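Local structure of SH2 domain-containing protein 3C (Homo sapiens, 3T6G) at residues Ala54-Lys59 / Gln265-Arg270; Ala65-Val70 / Trp82-Leu87; Thr105-Leu110 / Phe148-Gly153; Pro199-Thr204 / Gly253-Thr258. The protein acts as an adapter in cell adhesion and migration signalling, its C-terminal Ras-GEF domain, described here, adopting a closed conformation that precludes canonical exchange but is required for BCAR1 interaction. The protein carries 2 engineered substitutions. All coordinates share one frame; numbering follows the deposited sequence.

Contact 1: residues Ala54-Lys59 / Gln265-Arg270; sequences ARHVTK and QGFQAR
F267 and H56 meet as a T-shaped aromatic pair: the phenylalanine directs its CZ edge at one face of the imidazole, with ring centroids 4.6 Å apart and planes at 85°. F267 gains this reach because its CG stands anti to the backbone N (chi1 -178°), carrying the ring from the loop to the helix. Beside the imidazole, the ring also takes the aliphatic part of R55, whose CB lies 3.8 Å from F267 CE2 and whose CD lies 4.0 Å from F267 CD2. On the lysine side, K59 CG makes a lighter contact with the same ring.

The pair illustrates how one histidine can serve a stack and two polar bonds at once. At its edge, near the ring plane, H56 NE2 accepts the amide of R270, the N to NE2 distance being 2.9 Å and the N-H...N angle 167°. H56 ND1 is bonded to T52 O, one turn back, which is consistent with a neutral ring protonated at ND1 and fixes the ring's rotation.

The loop that follows helix 253-263 is thus pinned to helix 50-64 just before helix 271-276 begins, and L273 and L274 of that helix pack on H56.

Contact 2: residues Ala65-Val70 / Trp82-Leu87; sequences ARILGV and WGMELL
R66 O receives the amide of G83 where one helix has ended and another begins, a compact example of two helix ends joined through the backbone. R66, where the chain leaves helical backbone angles after helix 50-64, has positive phi and closes that helix in a Schellman motif; W82 stands at the N-cap of helix 83-86. The bond runs 3.0 Å from G83 N to R66 O with an N-H...O angle of 162°, its donor tilted from the carbonyl plane. Next to it, G83 CA gives a C-H...O contact to A65 O at 3.4 Å, an approach that the absence of a side chain on G83 permits.

The tight part continues into buried apolar atoms. M84, bent at chi2 and chi3, turns its CE methyl back to I67 CD1 at 3.8 Å and to A65 CB at 4.1 Å.

R66, V70 and W82 form the partly exposed side, where side chains meet obliquely rather than interlock. V70 CG2 approaches the W82 indole at a slant, 4.0 Å from CZ3, while the edge of that indole faces R66 O, with CE3 3.8 Å from it; H257 stacks on the same indole. The extended R66 side chain passes L86, whose CD2 is 3.7 Å from NH1, and its guanidinium forms a salt bridge with E11.

Around this junction, L99 of helix 93-115 packs on A65, while A260 and Y256 of helix 253-263 meet I67 and M84. M78 and Q75 of helix 72-78 close over R66 and V70.

Contact 3: residues Thr105-Leu110 / Phe148-Gly153; sequences TMSIML and FAAVMG
A helix-helix crossing in the domain core joins helix 93-115 to helix 145-155, and small residues at the crossing point bring the backbones near. S107 and A150 face each other with CA atoms 5.3 Å apart; the axes of the two short segments approach to 8.1 Å and cross at -49°. S107 OG donates to A150 O over 2.6 Å, in the carbonyl plane and on a lone pair, with a C=O...O angle of 127°. The hydroxyl gets there with OG beside its own backbone N (chi1 -66°). This bond is the main one; F103 O, one turn earlier, is only a weak second partner.

In this all-helical Cdc25-homology/Ras-GEF fold, such a bond illustrates how a buried serine can tie two helices together through a main-chain carbonyl already inside a helix. Two apolar contacts lie next to it. A150 CB sits 4.0 Å from M106 CG, beyond which the bent methionine chain leads away towards Q282 of helix 279-287 and F277. Further along, the CD1 methyl of L110 crosses the CG2 branch of V151; the modelled separation is short enough to be doubtful, though the two branches clearly touch. V151 packs in turn on T131, A135 and L138 of helix 121-140, while G153 continues the interface past the serine, its C atom 4.0 Å from S107 OG.

Contact 4: residues Pro199-Thr204 / Gly253-Thr258; sequences PPLSNT and GGLYHT
Y256 and L255, in the first turns of helix 253-263, receive L201, in the 3-10 segment 201-203, and T204, just after it, so that a loop of the Ras-GEF fold docks on a helix through four side chains. T204 runs alongside the tyrosine, both side chains pointing the same way, and its CG2 methyl lies 3.6 Å from Y256 CE1. L201 comes across at about a right angle: its CD1 is 3.8 Å from Y256 CE1 and lies near the hydroxyl as well. The other leucine, L255, crosses L201 obliquely, its CD2 branch meeting L201 CG and lying 3.6 Å from L201 O.

A polar edge completes this first shell. T204 O lies in the plane of the Y256 ring, 3.7 Å from CD1, and is itself hydrogen-bonded by N259 ND2 from the following turn of the helix, a second-shell amide that steadies the loop carbonyl beside the ring. P207 also packs on Y256. This tyrosine is probably a phosphorylation site, as in related proteins, but here it is unmodified and buried.

What positions T204 is its own turn. With OG1 beside the backbone N (chi1 -51°), its methyl is sent towards the tyrosine while the hydroxyl turns back on the loop. There P200 O takes two donors from opposite faces of its plane: the amide of N203 at 3.0 Å from N to O, and T204 OG1 at 2.8 Å, standing 51° out of that plane.

Overall arrangement
All four contacts lie in one helical Ras-GEF domain, and contact 1, joining helix 50-64 to the loop after helix 253-263, encloses the other three along the chain. Those follow in series: contact 2, contact 3, contact 4. Contacts 2 and 4, with centres 13 Å apart, form one cluster, where W82 stacks on H257 and H257 ND1 probably hydrogen-bonds to I67 O. Contact 3 sits deepest, about 5 Å from the chain's centre, yet reaches contact 1 through V57 and M106. Helix 253-263 and the loop after it contribute to contacts 4 and 1 and touch contact 2. The closed conformation needed for BCAR1 interaction is a property of the domain as a whole.

Contact 1: residues Ala54-Lys59 / Gln265-Arg270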
# COMPACT_ATOMS: atom_id res chain seq x y z
N ALA A 54 -13.57 -11.66 8.15
CA ALA A 54 -12.82 -10.43 8.33
C ALA A 54 -11.71 -10.63 9.33
O ALA A 54 -10.58 -10.20 9.11
CB ALA A 54 -13.74 -9.30 8.79
N ARG A 55 -12.04 -11.28 10.44
CA ARG A 55 -11.04 -11.53 11.46
C ARG A 55 -9.91 -12.35 10.87
O ARG A 55 -8.73 -12.09 11.14
CB ARG A 55 -11.65 -12.26 12.65
CG ARG A 55 -12.24 -11.34 13.69
CD ARG A 55 -12.58 -12.13 14.96
NE ARG A 55 -13.70 -11.55 15.69
CZ ARG A 55 -14.95 -12.01 15.64
NH1 ARG A 55 -15.23 -13.09 14.91
NH2 ARG A 55 -15.91 -11.42 16.33
N HIS A 56 -10.25 -13.33 10.05
CA HIS A 56 -9.21 -14.17 9.48
C HIS A 56 -8.22 -13.44 8.56
O HIS A 56 -7.02 -13.65 8.70
CB HIS A 56 -9.82 -15.37 8.79
CG HIS A 56 -10.22 -16.45 9.75
ND1 HIS A 56 -11.16 -16.24 10.74
CD2 HIS A 56 -9.76 -17.71 9.93
CE1 HIS A 56 -11.29 -17.34 11.46
NE2 HIS A 56 -10.45 -18.25 10.99
N VAL A 57 -8.71 -12.59 7.65
CA VAL A 57 -7.83 -11.90 6.70
C VAL A 57 -6.98 -10.88 7.39
O VAL A 57 -5.87 -10.62 6.96
CB VAL A 57 -8.54 -11.05 5.65
CG1 VAL A 57 -8.12 -11.47 4.25
CG2 VAL A 57 -10.01 -11.05 5.86
N THR A 58 -7.57 -10.21 8.38
CA THR A 58 -6.89 -9.19 9.12
C THR A 58 -5.66 -9.80 9.76
O THR A 58 -4.59 -9.19 9.76
CB THR A 58 -7.77 -8.61 10.20
OG1 THR A 58 -8.83 -7.88 9.59
CG2 THR A 58 -6.96 -7.66 11.07
N LYS A 59 -5.82 -11.01 10.32
CA LYS A 59 -4.72 -11.68 10.99
C LYS A 59 -3.57 -11.87 10.02
O LYS A 59 -2.42 -11.52 10.29
CB LYS A 59 -5.15 -13.04 11.52
CG LYS A 59 -4.42 -13.49 12.78
CD LYS A 59 -3.11 -14.22 12.50
CE LYS A 59 -3.06 -15.59 13.25
NZ LYS A 59 -3.12 -15.50 14.75
N GLN A 265 -7.37 -10.94 20.61
CA GLN A 265 -7.13 -11.77 21.79
C GLN A 265 -8.35 -12.66 22.02
O GLN A 265 -9.47 -12.19 22.22
CB GLN A 265 -6.75 -10.94 23.02
CG GLN A 265 -7.76 -9.92 23.52
CD GLN A 265 -7.15 -8.90 24.49
OE1 GLN A 265 -5.95 -8.63 24.44
NE2 GLN A 265 -7.98 -8.35 25.37
N GLY A 266 -8.12 -13.97 21.97
CA GLY A 266 -9.21 -14.92 22.04
C GLY A 266 -9.61 -15.39 20.66
O GLY A 266 -10.55 -16.16 20.51
N PHE A 267 -8.91 -14.91 19.63
CA PHE A 267 -9.24 -15.34 18.28
C PHE A 267 -9.03 -16.85 18.11
O PHE A 267 -7.96 -17.39 18.41
CB PHE A 267 -8.46 -14.54 17.21
CG PHE A 267 -8.80 -14.93 15.80
CD1 PHE A 267 -7.80 -15.09 14.85
CD2 PHE A 267 -10.11 -15.18 15.43
CE1 PHE A 267 -8.11 -15.46 13.55
CE2 PHE A 267 -10.43 -15.57 14.15
CZ PHE A 267 -9.42 -15.71 13.20
N GLN A 268 -10.07 -17.53 17.64
CA GLN A 268 -9.98 -18.97 17.40
C GLN A 268 -9.96 -19.26 15.91
O GLN A 268 -11.01 -19.40 15.27
CB GLN A 268 -11.14 -19.70 18.09
CG GLN A 268 -11.06 -19.70 19.62
CD GLN A 268 -12.20 -20.47 20.30
OE1 GLN A 268 -12.98 -21.19 19.66
NE2 GLN A 268 -12.31 -20.31 21.62
N ALA A 269 -8.76 -19.34 15.35
CA ALA A 269 -8.63 -19.36 13.89
C ALA A 269 -8.90 -20.74 13.33
O ALA A 269 -8.49 -21.74 13.91
CB ALA A 269 -7.25 -18.87 13.44
N ARG A 270 -9.59 -20.79 12.20
CA ARG A 270 -9.73 -22.04 11.47
C ARG A 270 -8.64 -22.10 10.41
O ARG A 270 -8.71 -21.40 9.40
CB ARG A 270 -11.09 -22.14 10.79
CG ARG A 270 -12.24 -21.61 11.62
CD ARG A 270 -13.48 -21.55 10.76
NE ARG A 270 -14.70 -21.65 11.54
CZ ARG A 270 -15.70 -22.48 11.23
NH1 ARG A 270 -15.59 -23.25 10.16
NH2 ARG A 270 -16.79 -22.53 11.99

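Contact 2: residues Ala65-Val70 / Trp82-Leu87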
# COMPACT_ATOMS: atom_id res chain seq x y z
N ALA A 65 2.28 -7.86 6.75
CA ALA A 65 2.68 -6.46 6.80
C ALA A 65 3.60 -6.17 7.98
O ALA A 65 3.96 -5.02 8.20
CB ALA A 65 1.44 -5.60 6.92
N ARG A 66 3.94 -7.20 8.76
CA ARG A 66 4.72 -7.01 9.98
C ARG A 66 4.11 -6.01 10.94
O ARG A 66 4.79 -5.13 11.44
CB ARG A 66 6.18 -6.64 9.66
CG ARG A 66 6.72 -7.65 8.68
CD ARG A 66 8.11 -7.42 8.32
NE ARG A 66 8.35 -7.99 7.01
CZ ARG A 66 9.53 -7.96 6.41
NH1 ARG A 66 10.57 -7.38 7.03
NH2 ARG A 66 9.67 -8.51 5.21
N ILE A 67 2.82 -6.17 11.20
CA ILE A 67 2.15 -5.51 12.31
C ILE A 67 2.04 -6.50 13.48
O ILE A 67 2.00 -6.09 14.65
CB ILE A 67 0.76 -4.99 11.87
CG1 ILE A 67 0.94 -3.79 10.93
CG2 ILE A 67 -0.12 -4.59 13.07
CD1 ILE A 67 -0.31 -3.40 10.17
N LEU A 68 1.98 -7.80 13.16
CA LEU A 68 1.97 -8.85 14.18
C LEU A 68 3.02 -9.88 13.85
O LEU A 68 3.49 -9.96 12.71
CB LEU A 68 0.61 -9.58 14.22
CG LEU A 68 -0.67 -8.92 14.73
CD1 LEU A 68 -1.83 -9.84 14.40
CD2 LEU A 68 -0.63 -8.61 16.22
N GLY A 69 3.35 -10.71 14.85
CA GLY A 69 4.31 -11.79 14.67
C GLY A 69 5.73 -11.29 14.43
O GLY A 69 6.53 -11.96 13.77
N VAL A 70 6.05 -10.10 14.94
CA VAL A 70 7.39 -9.53 14.73
C VAL A 70 8.34 -9.80 15.89
O VAL A 70 8.21 -9.22 16.95
CB VAL A 70 7.34 -8.00 14.54
CG1 VAL A 70 8.71 -7.49 14.25
CG2 VAL A 70 6.38 -7.61 13.41
N TRP A 82 8.63 -1.78 13.16
CA TRP A 82 7.37 -2.17 12.50
C TRP A 82 7.38 -2.09 10.97
O TRP A 82 8.02 -1.21 10.39
CB TRP A 82 6.26 -1.29 13.04
CG TRP A 82 6.16 -1.37 14.52
CD1 TRP A 82 6.33 -0.34 15.42
CD2 TRP A 82 5.88 -2.54 15.30
NE1 TRP A 82 6.17 -0.80 16.70
CE2 TRP A 82 5.89 -2.15 16.66
CE3 TRP A 82 5.61 -3.87 14.97
CZ2 TRP A 82 5.65 -3.05 17.70
CZ3 TRP A 82 5.35 -4.77 16.01
CH2 TRP A 82 5.38 -4.35 17.35
N GLY A 83 6.66 -3.00 10.33
CA GLY A 83 6.55 -3.00 8.87
C GLY A 83 5.96 -1.70 8.35
O GLY A 83 6.22 -1.30 7.22
N MET A 84 5.17 -1.03 9.17
CA MET A 84 4.58 0.22 8.75
C MET A 84 5.68 1.22 8.50
O MET A 84 5.63 1.98 7.53
CB MET A 84 3.59 0.77 9.78
CG MET A 84 2.23 0.04 9.83
SD MET A 84 1.34 -0.07 8.25
CE MET A 84 1.94 -1.62 7.62
N GLU A 85 6.67 1.21 9.39
CA GLU A 85 7.84 2.08 9.26
C GLU A 85 8.69 1.61 8.10
O GLU A 85 9.12 2.40 7.27
CB GLU A 85 8.66 2.08 10.55
CG GLU A 85 9.95 2.84 10.45
CD GLU A 85 10.41 3.36 11.80
OE1 GLU A 85 9.74 3.01 12.80
OE2 GLU A 85 11.41 4.11 11.87
N LEU A 86 8.87 0.30 8.00
CA LEU A 86 9.71 -0.26 6.96
C LEU A 86 9.28 0.15 5.56
O LEU A 86 10.12 0.34 4.68
CB LEU A 86 9.80 -1.79 7.05
CG LEU A 86 10.71 -2.36 5.95
CD1 LEU A 86 12.13 -1.82 6.14
CD2 LEU A 86 10.75 -3.89 5.89
N LEU A 87 7.98 0.29 5.33
CA LEU A 87 7.51 0.54 3.96
C LEU A 87 7.61 2.00 3.47
O LEU A 87 7.28 2.29 2.32
CB LEU A 87 6.13 -0.07 3.69
CG LEU A 87 5.02 0.14 4.71
CD1 LEU A 87 4.54 1.56 4.64
CD2 LEU A 87 3.89 -0.81 4.42

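Contact 3: residues Thr105-Leu110 / Phe148-Gly153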
# COMPACT_ATOMS: atom_id res chain seq x y z
N THR A 105 -3.97 -9.60 -5.86
CA THR A 105 -4.25 -11.02 -5.95
C THR A 105 -5.47 -11.44 -5.11
O THR A 105 -6.26 -12.28 -5.53
CB THR A 105 -3.01 -11.81 -5.64
OG1 THR A 105 -2.13 -11.68 -6.74
CG2 THR A 105 -3.33 -13.31 -5.44
N MET A 106 -5.62 -10.83 -3.95
CA MET A 106 -6.80 -10.98 -3.13
C MET A 106 -8.07 -10.56 -3.91
O MET A 106 -9.02 -11.34 -4.01
CB MET A 106 -6.62 -10.12 -1.87
CG MET A 106 -7.82 -10.02 -0.94
SD MET A 106 -8.09 -11.51 0.02
CE MET A 106 -6.44 -12.08 0.43
N SER A 107 -8.07 -9.34 -4.45
CA SER A 107 -9.21 -8.83 -5.25
C SER A 107 -9.61 -9.82 -6.35
O SER A 107 -10.79 -10.10 -6.55
CB SER A 107 -8.87 -7.49 -5.87
OG SER A 107 -8.70 -6.51 -4.86
N ILE A 108 -8.62 -10.38 -7.02
CA ILE A 108 -8.89 -11.42 -7.98
C ILE A 108 -9.62 -12.62 -7.33
O ILE A 108 -10.62 -13.11 -7.85
CB ILE A 108 -7.58 -11.89 -8.63
CG1 ILE A 108 -6.90 -10.71 -9.35
CG2 ILE A 108 -7.84 -13.02 -9.59
CD1 ILE A 108 -5.79 -11.13 -10.30
N MET A 109 -9.10 -13.08 -6.19
CA MET A 109 -9.64 -14.24 -5.49
C MET A 109 -11.12 -14.02 -5.23
O MET A 109 -11.96 -14.81 -5.63
CB MET A 109 -8.91 -14.44 -4.15
CG MET A 109 -9.51 -15.51 -3.22
SD MET A 109 -9.07 -17.10 -3.90
CE MET A 109 -9.23 -18.15 -2.45
N LEU A 110 -11.43 -12.92 -4.54
CA LEU A 110 -12.81 -12.54 -4.27
C LEU A 110 -13.65 -12.43 -5.57
O LEU A 110 -14.79 -12.88 -5.60
CB LEU A 110 -12.85 -11.24 -3.44
CG LEU A 110 -12.16 -11.48 -2.10
CD1 LEU A 110 -12.19 -10.28 -1.16
CD2 LEU A 110 -12.81 -12.67 -1.44
N PHE A 148 -10.04 -4.08 3.41
CA PHE A 148 -11.20 -3.27 3.06
C PHE A 148 -11.10 -2.79 1.61
O PHE A 148 -12.02 -2.96 0.83
CB PHE A 148 -11.30 -2.08 3.99
CG PHE A 148 -12.25 -1.02 3.50
CD1 PHE A 148 -13.61 -1.29 3.39
CD2 PHE A 148 -11.78 0.25 3.14
CE1 PHE A 148 -14.50 -0.33 2.93
CE2 PHE A 148 -12.67 1.25 2.68
CZ PHE A 148 -14.03 0.95 2.57
N ALA A 149 -9.96 -2.21 1.24
CA ALA A 149 -9.79 -1.65 -0.10
C ALA A 149 -9.55 -2.73 -1.13
O ALA A 149 -9.88 -2.57 -2.30
CB ALA A 149 -8.63 -0.64 -0.12
N ALA A 150 -8.95 -3.84 -0.70
CA ALA A 150 -8.79 -4.96 -1.59
C ALA A 150 -10.18 -5.57 -1.91
O ALA A 150 -10.39 -6.12 -2.99
CB ALA A 150 -7.85 -6.01 -0.98
N VAL A 151 -11.12 -5.45 -0.97
CA VAL A 151 -12.43 -6.06 -1.16
C VAL A 151 -13.30 -5.19 -2.06
O VAL A 151 -13.88 -5.70 -3.02
CB VAL A 151 -13.12 -6.38 0.18
CG1 VAL A 151 -14.61 -6.59 -0.02
CG2 VAL A 151 -12.46 -7.64 0.84
N MET A 152 -13.40 -3.91 -1.73
CA MET A 152 -13.90 -2.86 -2.63
C MET A 152 -13.24 -2.92 -4.02
O MET A 152 -13.90 -2.77 -5.04
CB MET A 152 -13.66 -1.49 -2.01
CG MET A 152 -14.29 -1.34 -0.63
SD MET A 152 -16.09 -1.16 -0.75
CE MET A 152 -16.18 0.27 -1.81
N GLY A 153 -11.93 -3.14 -4.07
CA GLY A 153 -11.28 -3.38 -5.34
C GLY A 153 -11.95 -4.49 -6.14
O GLY A 153 -12.16 -4.36 -7.33

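Contact 4: residues Pro199-Thr204 / Gly253-Thr258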
# COMPACT_ATOMS: atom_id res chain seq x y z
N PRO A 199 -9.64 6.85 9.11
CA PRO A 199 -10.32 6.18 10.23
C PRO A 199 -9.72 6.56 11.57
O PRO A 199 -8.51 6.82 11.63
CB PRO A 199 -10.08 4.70 9.95
CG PRO A 199 -8.77 4.68 9.24
CD PRO A 199 -8.74 5.93 8.39
N PRO A 200 -10.54 6.59 12.63
CA PRO A 200 -10.02 6.97 13.95
C PRO A 200 -8.87 6.05 14.31
O PRO A 200 -9.00 4.83 14.29
CB PRO A 200 -11.21 6.75 14.88
CG PRO A 200 -12.11 5.82 14.16
CD PRO A 200 -11.92 6.09 12.69
N LEU A 201 -7.72 6.66 14.58
CA LEU A 201 -6.50 5.92 14.85
C LEU A 201 -6.75 4.88 15.96
O LEU A 201 -6.15 3.80 15.95
CB LEU A 201 -5.43 6.93 15.26
CG LEU A 201 -3.93 6.64 15.29
CD1 LEU A 201 -3.36 6.41 13.90
CD2 LEU A 201 -3.26 7.82 15.96
N SER A 202 -7.65 5.19 16.88
CA SER A 202 -7.89 4.31 18.03
C SER A 202 -8.55 2.97 17.70
O SER A 202 -8.48 2.03 18.50
CB SER A 202 -8.71 5.04 19.10
OG SER A 202 -10.08 5.05 18.75
N ASN A 203 -9.19 2.86 16.54
CA ASN A 203 -9.74 1.58 16.11
C ASN A 203 -8.92 0.97 15.00
O ASN A 203 -9.24 -0.12 14.51
CB ASN A 203 -11.21 1.70 15.66
CG ASN A 203 -11.86 0.34 15.39
OD1 ASN A 203 -12.18 -0.41 16.32
ND2 ASN A 203 -12.07 0.02 14.12
N THR A 204 -7.85 1.65 14.61
CA THR A 204 -7.08 1.21 13.45
C THR A 204 -6.06 0.13 13.77
O THR A 204 -5.43 0.10 14.84
CB THR A 204 -6.37 2.39 12.78
OG1 THR A 204 -7.32 3.44 12.55
CG2 THR A 204 -5.77 1.96 11.46
N GLY A 253 3.45 2.65 14.31
CA GLY A 253 3.57 1.20 14.16
C GLY A 253 3.21 0.39 15.40
O GLY A 253 2.69 -0.73 15.29
N GLY A 254 3.51 0.95 16.57
CA GLY A 254 3.27 0.30 17.84
C GLY A 254 1.82 0.38 18.27
O GLY A 254 1.36 -0.44 19.08
N LEU A 255 1.09 1.35 17.73
CA LEU A 255 -0.32 1.48 18.04
C LEU A 255 -1.13 0.46 17.24
O LEU A 255 -2.04 -0.17 17.76
CB LEU A 255 -0.83 2.90 17.78
CG LEU A 255 -2.34 3.05 18.02
CD1 LEU A 255 -2.61 3.06 19.52
CD2 LEU A 255 -2.93 4.29 17.37
N TYR A 256 -0.79 0.31 15.97
CA TYR A 256 -1.50 -0.65 15.15
C TYR A 256 -1.28 -2.08 15.65
O TYR A 256 -2.21 -2.90 15.65
CB TYR A 256 -1.10 -0.50 13.67
CG TYR A 256 -1.22 0.92 13.17
CD1 TYR A 256 -2.42 1.59 13.25
CD2 TYR A 256 -0.11 1.59 12.64
CE1 TYR A 256 -2.55 2.88 12.81
CE2 TYR A 256 -0.24 2.90 12.18
CZ TYR A 256 -1.46 3.53 12.27
OH TYR A 256 -1.61 4.83 11.84
N HIS A 257 -0.05 -2.38 16.07
CA HIS A 257 0.28 -3.70 16.59
C HIS A 257 -0.58 -3.99 17.82
O HIS A 257 -1.28 -5.01 17.88
CB HIS A 257 1.75 -3.78 16.95
CG HIS A 257 2.08 -4.88 17.92
ND1 HIS A 257 2.18 -6.20 17.55
CD2 HIS A 257 2.34 -4.83 19.25
CE1 HIS A 257 2.49 -6.93 18.61
NE2 HIS A 257 2.58 -6.13 19.66
N THR A 258 -0.54 -3.07 18.79
CA THR A 258 -1.38 -3.13 19.97
C THR A 258 -2.85 -3.39 19.63
O THR A 258 -3.39 -4.43 20.00
CB THR A 258 -1.35 -1.82 20.76
OG1 THR A 258 -0.09 -1.68 21.42
CG2 THR A 258 -2.47 -1.83 21.80